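Phenylacetaldehyde dehydrogenase (Burkholderia cenocepacia, PDB 4O5H) probably catalyses the NAD-dependent oxidation of phenylacetaldehyde to phenylacetate, as a member of the aldehyde dehydrogenase family. Local coordinates at residues N108-L112 and R219-L223; Q137-M142 and D475-P479. All coordinates share one frame; numbering follows the deposited sequence.

Contact 1: residues N108-L112 and R219-L223; sequences NAREL and RLGEL
Arg219 grips the carboxylate of Glu111 side-on with two nitrogens, one to each oxygen, and the two bonds differ in geometry. NH2 of Arg219 donates to OE1 of Glu111 over 3.0 Å. This bond is nearly straight (170°), lies in the guanidinium plane and meets the oxygen on its syn side. NE of Arg219 donates to OE2 of Glu111 over 2.9 Å, but reaches that oxygen from above the carboxylate plane. The carboxylate and guanidinium planes stand 36° apart, which goes with the out-of-plane approach to OE2. The third guanidinium nitrogen turns back along its own helix, where NH1 of Arg219 and OE1 of Glu222 form a salt bridge whose hydrogen bond is weak (2.8 Å). Glu111, Arg219 and Glu222 thus make an inter-helix salt-bridge network, which probably favours the charged form of all three groups. The extended Glu111 chain, with CG anti to the backbone N (chi1 178°), carries the carboxylate across to the guanidinium, and Arg219 bends after CG.

Beside the salt bridge the packing is mostly apolar. CD2 of Leu112 rests on the aliphatic part of Arg219, 3.8 Å from CG. The other branch of Leu112 meets Leu223 tip to tip, with the two CD1 atoms 4.0 Å apart. At the start of helix 109-120, ND2 of Asn108 packs 4.0 Å from CD2 of Leu223, while its hydrogen bond goes to the backbone O of Leu104.

The contact joins the first turn of helix 109-120 to the middle of helix 215-227. Helix 91-107 packs against the leucines through Leu101 and Ile105, and Val132 of helix 124-145 also touches Leu112. Helix 21-28 covers the charged part: Ala22 and Thr23 touch Glu111, and Phe26 touches Arg219 and Glu222.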
loop_
_atom_site.group_PDB
_atom_site.type_symbol
_atom_site.label_atom_id
_atom_site.label_comp_id
_atom_site.label_asym_id
_atom_site.label_seq_id
_atom_site.Cartn_x
_atom_site.Cartn_y
_atom_site.Cartn_z
ATOM N N ASN A 108 -33.058 -11.536 -5.528
ATOM C CA ASN A 108 -33.702 -10.702 -4.539
ATOM C C ASN A 108 -33.401 -9.222 -4.766
ATOM O O ASN A 108 -33.372 -8.434 -3.829
ATOM C CB ASN A 108 -33.239 -11.135 -3.139
ATOM C CG ASN A 108 -33.705 -12.546 -2.789
ATOM O OD1 ASN A 108 -34.846 -12.741 -2.428
ATOM N ND2 ASN A 108 -32.817 -13.521 -2.931
ATOM N N ALA A 109 -33.220 -8.857 -6.025
ATOM C CA ALA A 109 -32.755 -7.529 -6.402
ATOM C C ALA A 109 -33.743 -6.406 -6.067
ATOM O O ALA A 109 -33.343 -5.363 -5.570
ATOM C CB ALA A 109 -32.411 -7.514 -7.884
ATOM N N ARG A 110 -35.031 -6.603 -6.297
ATOM C CA ARG A 110 -36.004 -5.525 -5.984
ATOM C C ARG A 110 -36.066 -5.238 -4.485
ATOM O O ARG A 110 -36.038 -4.092 -4.072
ATOM C CB ARG A 110 -37.396 -5.870 -6.484
ATOM C CG ARG A 110 -38.427 -4.830 -6.153
ATOM C CD ARG A 110 -38.130 -3.466 -6.798
ATOM N NE ARG A 110 -39.059 -2.449 -6.311
ATOM C CZ ARG A 110 -39.247 -1.265 -6.883
ATOM N NH1 ARG A 110 -38.544 -0.921 -7.931
ATOM N NH2 ARG A 110 -40.149 -0.424 -6.406
ATOM N N GLU A 111 -36.100 -6.298 -3.664
ATOM C CA GLU A 111 -36.097 -6.107 -2.229
ATOM C C GLU A 111 -34.841 -5.350 -1.754
ATOM O O GLU A 111 -34.917 -4.427 -0.974
ATOM C CB GLU A 111 -36.134 -7.474 -1.513
ATOM C CG GLU A 111 -36.079 -7.337 -0.010
ATOM C CD GLU A 111 -35.870 -8.667 0.689
ATOM O OE1 GLU A 111 -35.813 -9.724 -0.001
ATOM O OE2 GLU A 111 -35.708 -8.623 1.918
ATOM N N LEU A 112 -33.684 -5.764 -2.242
ATOM C CA LEU A 112 -32.443 -5.063 -1.890
ATOM C C LEU A 112 -32.462 -3.621 -2.308
ATOM O O LEU A 112 -31.998 -2.750 -1.565
ATOM C CB LEU A 112 -31.236 -5.777 -2.514
ATOM C CG LEU A 112 -30.863 -7.130 -1.831
ATOM C CD1 LEU A 112 -29.911 -7.941 -2.688
ATOM C CD2 LEU A 112 -30.255 -6.862 -0.487
ATOM N N ARG A 219 -28.851 -7.602 5.289
ATOM C CA ARG A 219 -29.584 -8.514 4.404
ATOM C C ARG A 219 -28.603 -9.329 3.578
ATOM O O ARG A 219 -28.806 -10.506 3.381
ATOM C CB ARG A 219 -30.586 -7.752 3.516
ATOM C CG ARG A 219 -31.457 -8.656 2.644
ATOM C CD ARG A 219 -32.438 -9.493 3.436
ATOM N NE ARG A 219 -33.350 -10.169 2.491
ATOM C CZ ARG A 219 -33.362 -11.464 2.218
ATOM N NH1 ARG A 219 -32.586 -12.326 2.871
ATOM N NH2 ARG A 219 -34.164 -11.902 1.278
ATOM N N LEU A 220 -27.514 -8.720 3.161
ATOM C CA LEU A 220 -26.461 -9.413 2.442
ATOM C C LEU A 220 -25.848 -10.520 3.310
ATOM O O LEU A 220 -25.606 -11.590 2.827
ATOM C CB LEU A 220 -25.362 -8.450 1.994
ATOM C CG LEU A 220 -24.161 -9.078 1.282
ATOM C CD1 LEU A 220 -24.536 -9.686 -0.058
ATOM C CD2 LEU A 220 -23.114 -8.029 1.089
ATOM N N GLY A 221 -25.700 -10.277 4.595
ATOM C CA GLY A 221 -25.314 -11.341 5.567
ATOM C C GLY A 221 -26.183 -12.571 5.521
ATOM O O GLY A 221 -25.685 -13.675 5.506
ATOM N N GLU A 222 -27.498 -12.365 5.442
ATOM C CA GLU A 222 -28.461 -13.459 5.284
ATOM C C GLU A 222 -28.187 -14.232 3.980
ATOM O O GLU A 222 -28.196 -15.479 3.978
ATOM C CB GLU A 222 -29.884 -12.936 5.291
ATOM C CG GLU A 222 -30.261 -12.225 6.606
ATOM C CD GLU A 222 -31.713 -11.798 6.654
ATOM O OE1 GLU A 222 -32.450 -12.049 5.689
ATOM O OE2 GLU A 222 -32.135 -11.205 7.674
ATOM N N LEU A 223 -27.932 -13.506 2.885
ATOM C CA LEU A 223 -27.703 -14.152 1.599
ATOM C C LEU A 223 -26.365 -14.937 1.620
ATOM O O LEU A 223 -26.242 -15.997 1.013
ATOM C CB LEU A 223 -27.739 -13.107 0.445
ATOM C CG LEU A 223 -29.068 -12.333 0.293
ATOM C CD1 LEU A 223 -28.984 -11.361 -0.863
ATOM C CD2 LEU A 223 -30.247 -13.259 0.077
#

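Contact 2: residues Q137-M142 and D475-P479; sequences QCFRYM and DNALP
One face of the Tyr141 ring is covered by the peptide between Asn476 and Ala477. The carbonyl O of Asn476 sits 3.3 Å above the ring plane, offset toward the rim, and N of Ala477 lies over the same face. CB of Asn476 makes an off-centre CH-pi contact, 4.2 Å from the ring centroid. CB of Ala477 packs against CE1 of Tyr141 at 3.9 Å. The ring and the Asn476 amide are 23° from parallel, and the side chains run past each other in opposite directions. With chi1 at 172° the Tyr141 side chain points away from its own N and out to the turn. Its OH bonds to Trp145.

The amide of Asn476 lies against CA and CB of Cys138 and CB of Gln137. ND2 of Asn476 is 3.4 Å from CA of Cys138, and OD1 of Asn476 is 3.4 Å from CB of Gln137. The type I turn is braced by an Asx turn, in which N of Ala477 donates to OD2 of Asp475 (3.0 Å).

Between the two segments the contact therefore rests on packing, with no hydrogen bond. The turn's polar bonds are internal or go elsewhere, to Gly493 and to Met158 of the second subunit.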
loop_
_atom_site.group_PDB
_atom_site.type_symbol
_atom_site.label_atom_id
_atom_site.label_comp_id
_atom_site.label_asym_id
_atom_site.label_seq_id
_atom_site.Cartn_x
_atom_site.Cartn_y
_atom_site.Cartn_z
ATOM N N GLN A 137 -22.750 -8.489 -9.912
ATOM C CA GLN A 137 -21.714 -8.726 -10.895
ATOM C C GLN A 137 -20.322 -8.705 -10.276
ATOM O O GLN A 137 -19.442 -9.384 -10.766
ATOM C CB GLN A 137 -21.769 -7.723 -12.073
ATOM C CG GLN A 137 -22.989 -7.882 -12.941
ATOM C CD GLN A 137 -22.917 -9.071 -13.905
ATOM O OE1 GLN A 137 -22.058 -9.954 -13.800
ATOM N NE2 GLN A 137 -23.875 -9.123 -14.803
ATOM N N CYS A 138 -20.114 -7.898 -9.229
ATOM C CA CYS A 138 -18.825 -7.869 -8.569
ATOM C C CYS A 138 -18.517 -9.236 -7.969
ATOM O O CYS A 138 -17.444 -9.765 -8.171
ATOM C CB CYS A 138 -18.788 -6.820 -7.468
ATOM S SG CYS A 138 -17.151 -6.649 -6.716
ATOM N N PHE A 139 -19.484 -9.843 -7.253
ATOM C CA PHE A 139 -19.286 -11.197 -6.764
ATOM C C PHE A 139 -19.049 -12.207 -7.891
ATOM O O PHE A 139 -18.217 -13.082 -7.762
ATOM C CB PHE A 139 -20.453 -11.650 -5.880
ATOM C CG PHE A 139 -20.421 -11.058 -4.477
ATOM C CD1 PHE A 139 -19.479 -11.509 -3.560
ATOM C CD2 PHE A 139 -21.285 -10.032 -4.122
ATOM C CE1 PHE A 139 -19.410 -10.955 -2.288
ATOM C CE2 PHE A 139 -21.241 -9.476 -2.831
ATOM C CZ PHE A 139 -20.291 -9.934 -1.925
ATOM N N ARG A 140 -19.780 -12.080 -8.992
ATOM C CA ARG A 140 -19.614 -13.034 -10.105
ATOM C C ARG A 140 -18.227 -12.874 -10.768
ATOM O O ARG A 140 -17.509 -13.870 -11.006
ATOM C CB ARG A 140 -20.736 -12.864 -11.156
ATOM C CG ARG A 140 -20.621 -13.863 -12.313
ATOM C CD ARG A 140 -21.870 -13.882 -13.154
ATOM N NE ARG A 140 -23.030 -14.314 -12.405
ATOM C CZ ARG A 140 -24.120 -13.578 -12.189
ATOM N NH1 ARG A 140 -24.236 -12.344 -12.650
ATOM N NH2 ARG A 140 -25.141 -14.080 -11.486
ATOM N N TYR A 141 -17.861 -11.618 -11.063
ATOM C CA TYR A 141 -16.559 -11.324 -11.696
ATOM C C TYR A 141 -15.420 -11.874 -10.823
ATOM O O TYR A 141 -14.545 -12.628 -11.292
ATOM C CB TYR A 141 -16.422 -9.834 -11.946
ATOM C CG TYR A 141 -15.050 -9.394 -12.418
ATOM C CD1 TYR A 141 -14.708 -9.441 -13.741
ATOM C CD2 TYR A 141 -14.070 -9.020 -11.501
ATOM C CE1 TYR A 141 -13.438 -9.075 -14.166
ATOM C CE2 TYR A 141 -12.791 -8.679 -11.908
ATOM C CZ TYR A 141 -12.494 -8.690 -13.253
ATOM O OH TYR A 141 -11.205 -8.355 -13.663
ATOM N N MET A 142 -15.453 -11.557 -9.522
ATOM C CA MET A 142 -14.398 -12.012 -8.618
ATOM C C MET A 142 -14.404 -13.525 -8.393
ATOM O O MET A 142 -13.363 -14.118 -8.177
ATOM C CB MET A 142 -14.499 -11.253 -7.275
ATOM C CG MET A 142 -14.309 -9.732 -7.397
ATOM S SD MET A 142 -12.653 -9.302 -7.956
ATOM C CE MET A 142 -12.935 -7.590 -8.403
ATOM N N ASP A 475 -16.784 -0.407 -14.078
ATOM C CA ASP A 475 -16.873 -1.780 -14.544
ATOM C C ASP A 475 -15.982 -2.622 -13.653
ATOM O O ASP A 475 -14.912 -2.175 -13.239
ATOM C CB ASP A 475 -16.440 -1.918 -15.994
ATOM C CG ASP A 475 -16.743 -3.283 -16.552
ATOM O OD1 ASP A 475 -17.920 -3.559 -16.870
ATOM O OD2 ASP A 475 -15.822 -4.143 -16.576
ATOM N N ASN A 476 -16.441 -3.830 -13.342
ATOM C CA ASN A 476 -15.708 -4.726 -12.461
ATOM C C ASN A 476 -14.303 -5.078 -12.934
ATOM O O ASN A 476 -13.441 -5.455 -12.130
ATOM C CB ASN A 476 -16.530 -6.000 -12.197
ATOM C CG ASN A 476 -17.736 -5.721 -11.324
ATOM O OD1 ASN A 476 -18.903 -5.900 -11.760
ATOM N ND2 ASN A 476 -17.514 -5.177 -10.175
ATOM N N ALA A 477 -14.047 -4.964 -14.241
ATOM C CA ALA A 477 -12.745 -5.262 -14.790
ATOM C C ALA A 477 -11.763 -4.076 -14.772
ATOM O O ALA A 477 -10.599 -4.247 -15.097
ATOM C CB ALA A 477 -12.881 -5.780 -16.215
ATOM N N LEU A 478 -12.231 -2.899 -14.406
ATOM C CA LEU A 478 -11.394 -1.699 -14.476
ATOM C C LEU A 478 -11.109 -1.155 -13.070
ATOM O O LEU A 478 -12.022 -0.723 -12.386
ATOM C CB LEU A 478 -12.057 -0.607 -15.312
ATOM C CG LEU A 478 -11.164 0.598 -15.623
ATOM C CD1 LEU A 478 -10.027 0.229 -16.554
ATOM C CD2 LEU A 478 -11.992 1.727 -16.256
ATOM N N PRO A 479 -9.842 -1.175 -12.664
ATOM C CA PRO A 479 -9.526 -0.739 -11.309
ATOM C C PRO A 479 -9.856 0.734 -11.074
ATOM O O PRO A 479 -9.782 1.567 -11.986
ATOM C CB PRO A 479 -8.031 -0.999 -11.177
ATOM C CG PRO A 479 -7.684 -1.962 -12.267
ATOM C CD PRO A 479 -8.666 -1.703 -13.376
#

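Contacts 1 and 2 have centres 19 Å apart. Their nearest atoms come within about 4 Å without touching. Their segments alternate along the chain: 108-112, 137-142, 219-223, 475-479. Helices 109-120 and 124-145 are consecutive, so each contact takes one of two successive helices and pairs it with a later part of the chain. Helix 91-107 packs beside both contacts. Contact 1 joins two helices and has no neighbour from the other subunit. Contact 2 brings a distant loop, between strands 465-468 and 487-488, against a helix at the subunit interface. Together they tie early helices to later parts of the aldehyde dehydrogenase fold.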